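Local coordinates for protein uronate isomerase (Bacillus halodurans C-125, PDB 3HK8) that probably catalyses the zinc-dependent interconversion of aldo- and keto-hexuronates, such as D-glucuronate and D-fructuronate, the first step of uronate breakdown, at residues G323-M328 with H353-V358; H49-E54 with S90-G95; T27-P32 with R357-L362. All blocks are in the same frame, centred on the assembly; numbering follows the deposited sequence.

In the fold
From the N terminus, the loop after strand 22-24 comes first, and its residues 27-32 meet a partner more than 300 residues on, in the turn leading into helix 361-386; interaction 3 closes that long loop. Within it, interaction 2 closes a short one early, pairing helix 49-55 with helix 91-102. Interaction 1 closes another late, joining the loop after strand 319-321 to the loop after helix 331-345, so the two short loops follow in series. Interactions 1 and 3 end on the same piece of chain and share Arg357 and Val358. All three reach the bound hydroxamate, 1 and 3 also the zinc ion, as expected of an amidohydrolase-type barrel with its active site on strand-end loops.

Interaction 1 (G323-M328 with H353-V358); sequences GCWWFM and HSDARV. With ZN (zinc ion), chain E; HDL (D-arabinohydroxamic acid), chain C; CO3 (carbonate ion), chain D.
The Trp325 indole presents its edge to Asp355: OD2 lies near the ring plane, 3.0 Å from Trp325 CD1, and the carboxylate is turned only 10° from the indole. One face of Trp325 takes the rim of Trp326 through CE3, while the hydroxamate ligand lies farther along the same edge, by NE1 and CZ2. Trp326 in turn is sandwiched, with Phe327 CZ on one face and C4 of the ligand on the other; a carbonate ion, probably from the crystallisation liquor, meets its NE1 edge. His353 offers its edge to Gly323, whose CA is 3.5 Å from His353 ND1, and carries a water over the centre of one face. That edge reaches Gly323 because chi1 of 68° sets CG between the backbone N and the carbonyl carbon.

His353 NE2 donates to Asp355 OD2 at 3.0 Å, in the histidine plane but from well above that of the carboxylate. A second water gives a proton to Asp355 OD2 and accepts from Trp326 N at 2.6 Å. Trp325 NE1 points almost straight (177°) at ligand O2, 2.9 Å away. The other carboxylate oxygen, Asp355 OD1, binds zinc at 2.0 Å, with His26 and His28 completing the site.

Asp355 OD1 also takes a weak bond from ligand N6, while OD2 accepts from His353 and water. Zinc chelates ligand carboxylate O1A and the neighbouring hydroxyl O2, with the Trp325 N-H also on O2. This is consistent with the metal holding the carboxylate end of a uronate, leaving the hydroxamate end to mark where isomerisation probably occurs.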
# COMPACT_ATOMS: atom_id res chain seq x y z
N GLY A 323 21.18 12.49 23.51
CA GLY A 323 20.40 13.71 23.54
C GLY A 323 18.90 13.79 23.33
O GLY A 323 18.21 12.80 23.11
N CYS A 324 18.42 15.01 23.47
CA CYS A 324 17.02 15.36 23.28
C CYS A 324 17.15 16.40 22.18
O CYS A 324 17.36 17.59 22.43
CB CYS A 324 16.46 15.95 24.57
SG CYS A 324 16.62 14.75 25.93
N TRP A 325 17.06 15.90 20.96
CA TRP A 325 17.26 16.69 19.76
C TRP A 325 16.20 17.66 19.25
O TRP A 325 15.03 17.30 19.06
CB TRP A 325 17.65 15.72 18.64
CG TRP A 325 18.00 16.33 17.32
CD1 TRP A 325 18.76 17.44 17.11
CD2 TRP A 325 17.70 15.79 16.03
NE1 TRP A 325 18.95 17.63 15.75
CE2 TRP A 325 18.31 16.63 15.07
CE3 TRP A 325 16.97 14.68 15.59
CZ2 TRP A 325 18.21 16.39 13.69
CZ3 TRP A 325 16.87 14.44 14.22
CH2 TRP A 325 17.49 15.30 13.29
N TRP A 326 16.64 18.91 19.04
CA TRP A 326 15.82 19.95 18.42
C TRP A 326 14.44 20.18 19.06
O TRP A 326 14.33 20.81 20.12
CB TRP A 326 15.66 19.55 16.95
CG TRP A 326 15.42 20.62 15.94
CD1 TRP A 326 14.87 21.86 16.14
CD2 TRP A 326 15.63 20.50 14.53
NE1 TRP A 326 14.71 22.51 14.93
CE2 TRP A 326 15.17 21.69 13.93
CE3 TRP A 326 16.15 19.48 13.72
CZ2 TRP A 326 15.22 21.90 12.54
CZ3 TRP A 326 16.20 19.68 12.33
CH2 TRP A 326 15.73 20.89 11.77
N PHE A 327 13.40 19.68 18.41
CA PHE A 327 12.04 19.83 18.92
C PHE A 327 11.80 19.02 20.20
O PHE A 327 10.78 19.19 20.86
CB PHE A 327 11.02 19.43 17.84
CG PHE A 327 11.17 20.19 16.55
CD1 PHE A 327 11.19 21.59 16.54
CD2 PHE A 327 11.34 19.51 15.35
CE1 PHE A 327 11.37 22.30 15.35
CE2 PHE A 327 11.53 20.22 14.15
CZ PHE A 327 11.54 21.61 14.15
N MET A 328 12.75 18.14 20.53
CA MET A 328 12.67 17.34 21.76
C MET A 328 13.36 18.09 22.91
O MET A 328 13.18 17.77 24.08
CB MET A 328 13.39 15.99 21.57
CG MET A 328 12.78 15.01 20.55
SD MET A 328 11.21 14.28 21.07
CE MET A 328 10.11 15.52 20.49
N HIS A 353 23.11 16.79 24.43
CA HIS A 353 24.09 17.47 23.59
C HIS A 353 23.42 18.83 23.39
O HIS A 353 22.20 18.93 23.51
CB HIS A 353 24.31 16.75 22.24
CG HIS A 353 23.14 16.80 21.31
ND1 HIS A 353 22.13 15.85 21.33
CD2 HIS A 353 22.81 17.68 20.34
CE1 HIS A 353 21.24 16.15 20.40
NE2 HIS A 353 21.63 17.25 19.78
N SER A 354 24.19 19.88 23.10
CA SER A 354 23.61 21.21 22.95
C SER A 354 23.09 21.57 21.57
O SER A 354 22.08 22.26 21.45
CB SER A 354 24.61 22.28 23.36
OG SER A 354 25.62 22.42 22.36
N ASP A 355 23.78 21.10 20.53
CA ASP A 355 23.40 21.41 19.16
C ASP A 355 23.56 22.93 18.97
O ASP A 355 22.91 23.53 18.11
CB ASP A 355 21.95 21.02 18.89
CG ASP A 355 21.78 20.26 17.59
OD1 ASP A 355 22.32 20.71 16.56
OD2 ASP A 355 21.11 19.21 17.61
N ALA A 356 24.43 23.54 19.77
CA ALA A 356 24.63 24.98 19.71
C ALA A 356 25.10 25.49 18.35
O ALA A 356 26.01 24.93 17.74
CB ALA A 356 25.60 25.42 20.80
N ARG A 357 24.44 26.56 17.89
CA ARG A 357 24.77 27.21 16.62
C ARG A 357 25.49 28.51 16.93
O ARG A 357 26.25 29.02 16.11
CB ARG A 357 23.49 27.51 15.83
CG ARG A 357 23.01 26.36 14.96
CD ARG A 357 21.61 26.60 14.47
NE ARG A 357 21.19 25.62 13.48
CZ ARG A 357 21.54 25.66 12.19
NH1 ARG A 357 22.32 26.63 11.73
NH2 ARG A 357 21.09 24.72 11.36
N VAL A 358 25.24 29.04 18.13
CA VAL A 358 25.86 30.27 18.58
C VAL A 358 26.61 29.95 19.88
O VAL A 358 26.04 29.39 20.82
CB VAL A 358 24.79 31.37 18.84
CG1 VAL A 358 25.47 32.69 19.20
CG2 VAL A 358 23.92 31.52 17.59
ZN ZN E . 22.61 19.60 14.87
O1A HDL C . 22.18 18.61 12.97
C1 HDL C . 21.07 18.89 12.46
O1B HDL C . 20.68 18.50 11.33
C2 HDL C . 20.09 19.78 13.25
O2 HDL C . 20.50 19.82 14.62
C3 HDL C . 20.06 21.20 12.63
O3 HDL C . 21.30 21.88 12.81
C4 HDL C . 18.94 22.15 13.19
O4 HDL C . 18.65 23.20 12.27
C5 HDL C . 19.29 22.81 14.55
O5 HDL C . 19.37 24.04 14.68
N6 HDL C . 19.51 22.00 15.59
O6 HDL C . 18.51 21.32 16.21
C CO3 D . 12.62 25.78 14.29
O1 CO3 D . 11.34 25.68 14.48
O2 CO3 D . 13.21 26.94 14.46
O3 CO3 D . 13.32 24.74 13.91
O HOH W 1 19.85 18.67 22.25
O HOH W 2 19.09 19.70 19.60

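Interaction 2 (H49-E54 with S90-G95); sequences HYLVAE and SEACRG. With HDL (D-arabinohydroxamic acid), chain C; CO3 (carbonate ion), chain D.
Glu54 reaches Ser90 because its CG lies anti to the carbonyl carbon (chi1 -72°) and the rest of the chain runs extended; Ser90 answers with OG set between its backbone N and carbonyl carbon (chi1 76°). Ser90 OG donates to Glu54 OE1 at 2.7 Å, meeting the syn side of the carboxylate a little out of its plane. Ser90 is the N-cap of helix 91-102, and the same OG accepts from Cys93 N at 3.3 Å. A water links the other oxygen to this helix start, giving a proton to Glu54 OE2 at 2.8 Å and taking one from Ala92 N at 3.0 Å. Beside these polar bonds Ala92 CB fits between Tyr50 CB, the Glu54 carboxylate and Leu51, whose CD2 comes within 3.6 Å of it and also touches Cys93 SG.

The first turn of helix 49-55 also serves the active site: Tyr50 OH donates to hydroxamate O6 at 2.8 Å, and His49 NE2 to O5 of the same ligand at 2.8 Å.

Glu54 OE2 also forms a salt bridge with Arg314 of the second subunit, so this buried carboxylate joins the helix cap to the subunit interface. The short segments cross at -126°, their axes 9.8 Å apart. Leu82 of helix 71-84 packs on Leu51, Glu54 and Cys93, while Glu91 reaches across to helices 331-345 and 361-386.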
# COMPACT_ATOMS: atom_id res chain seq x y z
N HIS A 49 17.71 30.61 14.61
CA HIS A 49 16.49 30.31 13.85
C HIS A 49 15.29 29.88 14.69
O HIS A 49 14.15 30.04 14.25
CB HIS A 49 16.78 29.32 12.70
CG HIS A 49 16.93 27.89 13.11
ND1 HIS A 49 15.85 27.07 13.35
CD2 HIS A 49 18.03 27.12 13.27
CE1 HIS A 49 16.28 25.85 13.63
NE2 HIS A 49 17.60 25.85 13.59
N TYR A 50 15.53 29.36 15.89
CA TYR A 50 14.42 28.97 16.75
C TYR A 50 13.58 30.21 17.07
O TYR A 50 12.36 30.13 17.20
CB TYR A 50 14.92 28.37 18.08
CG TYR A 50 15.47 26.95 18.01
CD1 TYR A 50 16.27 26.55 16.95
CD2 TYR A 50 15.24 26.05 19.05
CE1 TYR A 50 16.84 25.27 16.92
CE2 TYR A 50 15.81 24.77 19.04
CZ TYR A 50 16.61 24.39 17.97
OH TYR A 50 17.22 23.15 17.95
N LEU A 51 14.24 31.36 17.19
CA LEU A 51 13.54 32.60 17.51
C LEU A 51 12.94 33.28 16.28
O LEU A 51 11.99 34.05 16.38
CB LEU A 51 14.47 33.57 18.26
CG LEU A 51 14.92 33.07 19.64
CD1 LEU A 51 15.88 34.06 20.28
CD2 LEU A 51 13.70 32.88 20.53
N VAL A 52 13.50 33.00 15.11
CA VAL A 52 12.96 33.57 13.88
C VAL A 52 11.56 32.99 13.70
O VAL A 52 10.60 33.71 13.43
CB VAL A 52 13.83 33.20 12.66
CG1 VAL A 52 13.13 33.61 11.37
CG2 VAL A 52 15.19 33.90 12.76
N ALA A 53 11.45 31.67 13.88
CA ALA A 53 10.16 31.00 13.74
C ALA A 53 9.15 31.58 14.74
O ALA A 53 8.00 31.83 14.39
CB ALA A 53 10.32 29.50 13.97
N GLU A 54 9.58 31.80 15.97
CA GLU A 54 8.69 32.32 17.00
C GLU A 54 8.24 33.75 16.75
O GLU A 54 7.08 34.09 16.95
CB GLU A 54 9.35 32.20 18.38
CG GLU A 54 9.42 30.76 18.88
CD GLU A 54 10.23 30.58 20.16
OE1 GLU A 54 10.09 31.42 21.08
OE2 GLU A 54 10.99 29.59 20.25
N SER A 90 9.07 31.24 26.44
CA SER A 90 9.42 30.04 25.67
C SER A 90 10.82 29.57 26.05
O SER A 90 11.62 30.34 26.59
CB SER A 90 9.35 30.31 24.16
OG SER A 90 10.47 31.05 23.70
N GLU A 91 11.11 28.30 25.77
CA GLU A 91 12.42 27.74 26.10
C GLU A 91 13.58 28.48 25.43
O GLU A 91 14.60 28.74 26.06
CB GLU A 91 12.47 26.25 25.71
CG GLU A 91 13.84 25.59 25.87
CD GLU A 91 14.39 25.65 27.29
OE1 GLU A 91 13.62 25.94 28.24
OE2 GLU A 91 15.61 25.39 27.46
N ALA A 92 13.42 28.82 24.15
CA ALA A 92 14.49 29.53 23.45
C ALA A 92 14.71 30.95 23.99
O ALA A 92 15.85 31.39 24.12
CB ALA A 92 14.20 29.57 21.95
N CYS A 93 13.62 31.65 24.32
CA CYS A 93 13.73 33.00 24.86
C CYS A 93 14.34 32.96 26.25
O CYS A 93 15.17 33.80 26.60
CB CYS A 93 12.36 33.68 24.91
SG CYS A 93 11.72 34.10 23.28
N ARG A 94 13.90 31.98 27.04
CA ARG A 94 14.41 31.78 28.38
C ARG A 94 15.92 31.57 28.27
O ARG A 94 16.69 32.10 29.07
CB ARG A 94 13.76 30.53 28.99
CG ARG A 94 14.36 30.06 30.32
CD ARG A 94 13.94 28.61 30.59
NE ARG A 94 14.55 28.08 31.80
CZ ARG A 94 14.73 26.78 32.04
NH1 ARG A 94 14.35 25.88 31.15
NH2 ARG A 94 15.28 26.39 33.18
N GLY A 95 16.33 30.80 27.26
CA GLY A 95 17.73 30.53 27.04
C GLY A 95 18.58 31.78 26.85
O GLY A 95 19.69 31.87 27.37
O1A HDL C . 22.18 18.61 12.97
C1 HDL C . 21.07 18.89 12.46
O1B HDL C . 20.68 18.50 11.33
C2 HDL C . 20.09 19.78 13.25
O2 HDL C . 20.50 19.82 14.62
C3 HDL C . 20.06 21.20 12.63
O3 HDL C . 21.30 21.88 12.81
C4 HDL C . 18.94 22.15 13.19
O4 HDL C . 18.65 23.20 12.27
C5 HDL C . 19.29 22.81 14.55
O5 HDL C . 19.37 24.04 14.68
N6 HDL C . 19.51 22.00 15.59
O6 HDL C . 18.51 21.32 16.21
C CO3 D . 12.62 25.78 14.29
O1 CO3 D . 11.34 25.68 14.48
O2 CO3 D . 13.21 26.94 14.46
O3 CO3 D . 13.32 24.74 13.91
O HOH W 3 11.44 27.70 22.23

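Interaction 3 (T27-P32 with R357-L362); sequences THLFSP and RVLEQL. With ZN (zinc ion), chain E; HDL (D-arabinohydroxamic acid), chain C.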
# COMPACT_ATOMS: atom_id res chain seq x y z
N THR A 27 27.43 19.72 18.13
CA THR A 27 27.17 21.15 18.07
C THR A 27 27.42 21.62 16.64
O THR A 27 27.83 20.84 15.78
CB THR A 27 28.13 21.97 18.97
OG1 THR A 27 29.41 22.05 18.34
CG2 THR A 27 28.28 21.31 20.35
N HIS A 28 27.16 22.90 16.42
CA HIS A 28 27.38 23.53 15.13
C HIS A 28 28.31 24.71 15.38
O HIS A 28 28.18 25.78 14.79
CB HIS A 28 26.04 23.99 14.53
CG HIS A 28 25.13 22.85 14.19
ND1 HIS A 28 25.22 22.15 13.01
CD2 HIS A 28 24.17 22.23 14.92
CE1 HIS A 28 24.36 21.15 13.02
NE2 HIS A 28 23.71 21.18 14.17
N LEU A 29 29.25 24.50 16.30
CA LEU A 29 30.24 25.50 16.65
C LEU A 29 31.52 25.14 15.92
O LEU A 29 31.65 24.02 15.41
CB LEU A 29 30.49 25.52 18.16
CG LEU A 29 29.26 25.84 19.01
CD1 LEU A 29 29.64 25.87 20.49
CD2 LEU A 29 28.68 27.18 18.57
N PHE A 30 32.46 26.08 15.85
CA PHE A 30 33.72 25.84 15.18
C PHE A 30 34.88 26.40 15.98
O PHE A 30 34.72 27.36 16.73
CB PHE A 30 33.70 26.50 13.79
CG PHE A 30 32.75 25.86 12.83
CD1 PHE A 30 33.10 24.70 12.15
CD2 PHE A 30 31.49 26.42 12.60
CE1 PHE A 30 32.21 24.10 11.25
CE2 PHE A 30 30.60 25.83 11.70
CZ PHE A 30 30.96 24.67 11.02
N SER A 31 36.05 25.78 15.83
CA SER A 31 37.25 26.24 16.51
C SER A 31 37.37 27.71 16.11
O SER A 31 37.20 28.05 14.94
CB SER A 31 38.46 25.45 16.01
OG SER A 31 39.61 25.77 16.76
N PRO A 32 37.67 28.59 17.07
CA PRO A 32 37.79 30.03 16.79
C PRO A 32 38.71 30.40 15.62
O PRO A 32 38.44 31.36 14.91
CB PRO A 32 38.26 30.61 18.13
CG PRO A 32 39.00 29.47 18.74
CD PRO A 32 38.11 28.29 18.44
N ARG A 357 24.44 26.56 17.89
CA ARG A 357 24.77 27.21 16.62
C ARG A 357 25.49 28.51 16.93
O ARG A 357 26.25 29.02 16.11
CB ARG A 357 23.49 27.51 15.83
CG ARG A 357 23.01 26.36 14.96
CD ARG A 357 21.61 26.60 14.47
NE ARG A 357 21.19 25.62 13.48
CZ ARG A 357 21.54 25.66 12.19
NH1 ARG A 357 22.32 26.63 11.73
NH2 ARG A 357 21.09 24.72 11.36
N VAL A 358 25.24 29.04 18.13
CA VAL A 358 25.86 30.27 18.58
C VAL A 358 26.61 29.95 19.88
O VAL A 358 26.04 29.39 20.82
CB VAL A 358 24.79 31.37 18.84
CG1 VAL A 358 25.47 32.69 19.20
CG2 VAL A 358 23.92 31.52 17.59
N LEU A 359 27.88 30.32 19.92
CA LEU A 359 28.75 30.06 21.06
C LEU A 359 28.13 30.17 22.45
O LEU A 359 28.20 29.22 23.23
CB LEU A 359 29.98 30.97 21.00
CG LEU A 359 31.00 30.82 22.14
CD1 LEU A 359 31.56 29.40 22.16
CD2 LEU A 359 32.12 31.84 21.96
N GLU A 360 27.52 31.31 22.77
CA GLU A 360 26.93 31.51 24.10
C GLU A 360 25.82 30.53 24.49
O GLU A 360 25.52 30.39 25.68
CB GLU A 360 26.38 32.93 24.24
CG GLU A 360 27.42 34.04 24.23
CD GLU A 360 28.00 34.31 22.86
OE1 GLU A 360 27.37 33.92 21.84
OE2 GLU A 360 29.08 34.94 22.79
N GLN A 361 25.21 29.86 23.52
CA GLN A 361 24.14 28.92 23.82
C GLN A 361 24.60 27.79 24.73
O GLN A 361 23.78 27.19 25.43
CB GLN A 361 23.54 28.36 22.54
CG GLN A 361 22.98 29.44 21.65
CD GLN A 361 22.37 28.88 20.39
OE1 GLN A 361 22.89 27.91 19.82
NE2 GLN A 361 21.29 29.49 19.93
N LEU A 362 25.89 27.49 24.73
CA LEU A 362 26.42 26.43 25.58
C LEU A 362 26.05 26.70 27.04
O LEU A 362 25.86 25.77 27.82
CB LEU A 362 27.94 26.35 25.46
CG LEU A 362 28.49 25.82 24.13
CD1 LEU A 362 30.02 25.90 24.14
CD2 LEU A 362 28.01 24.39 23.93
ZN ZN E . 22.61 19.60 14.87
O1A HDL C . 22.18 18.61 12.97
C1 HDL C . 21.07 18.89 12.46
O1B HDL C . 20.68 18.50 11.33
C2 HDL C . 20.09 19.78 13.25
O2 HDL C . 20.50 19.82 14.62
C3 HDL C . 20.06 21.20 12.63
O3 HDL C . 21.30 21.88 12.81
C4 HDL C . 18.94 22.15 13.19
O4 HDL C . 18.65 23.20 12.27
C5 HDL C . 19.29 22.81 14.55
O5 HDL C . 19.37 24.04 14.68
N6 HDL C . 19.51 22.00 15.59
O6 HDL C . 18.51 21.32 16.21
O HOH W 4 29.17 28.67 15.21
O HOH W 5 26.36 27.88 13.58
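His28 and Arg357 bring their backbones together, CA to CA 4.8 Å, and two waters lie between them, each within donating reach of His28 O and Arg357 O. Before this point Thr27 makes an ST turn, its OG1 accepting from Leu29 N; beyond it a type I turn runs from Val358 to Gln361. Gln361 OE1 folds back to accept from Arg357 N at 2.8 Å and Val358 N at 3.1 Å, both from one face of the amide, which fixes the backbone that carries the arginine.

The side chains of His28 and Arg357 then run alongside each other in the same direction, His28 CB 3.9 Å from Arg357 CG, with ring and guanidinium planes 14° apart. Leu29 turns off roughly at right angles: its CD1 meets Leu362 CD1 tip to tip at 3.7 Å, and its CD2 lies against the backbone of Val358 and Leu359.

At the far end of the pair, His28 NE2 binds zinc at 2.0 Å; His26 and His28 form the His-X-His pair just after strand 22-24, as in the amidohydrolase superfamily. Arg357 NE donates to ligand O5 at 2.7 Å, and NH2 to O4 at 3.0 Å. Metal and guanidinium thus grip different parts of one sugar-like chain, consistent with orienting an open-chain uronate.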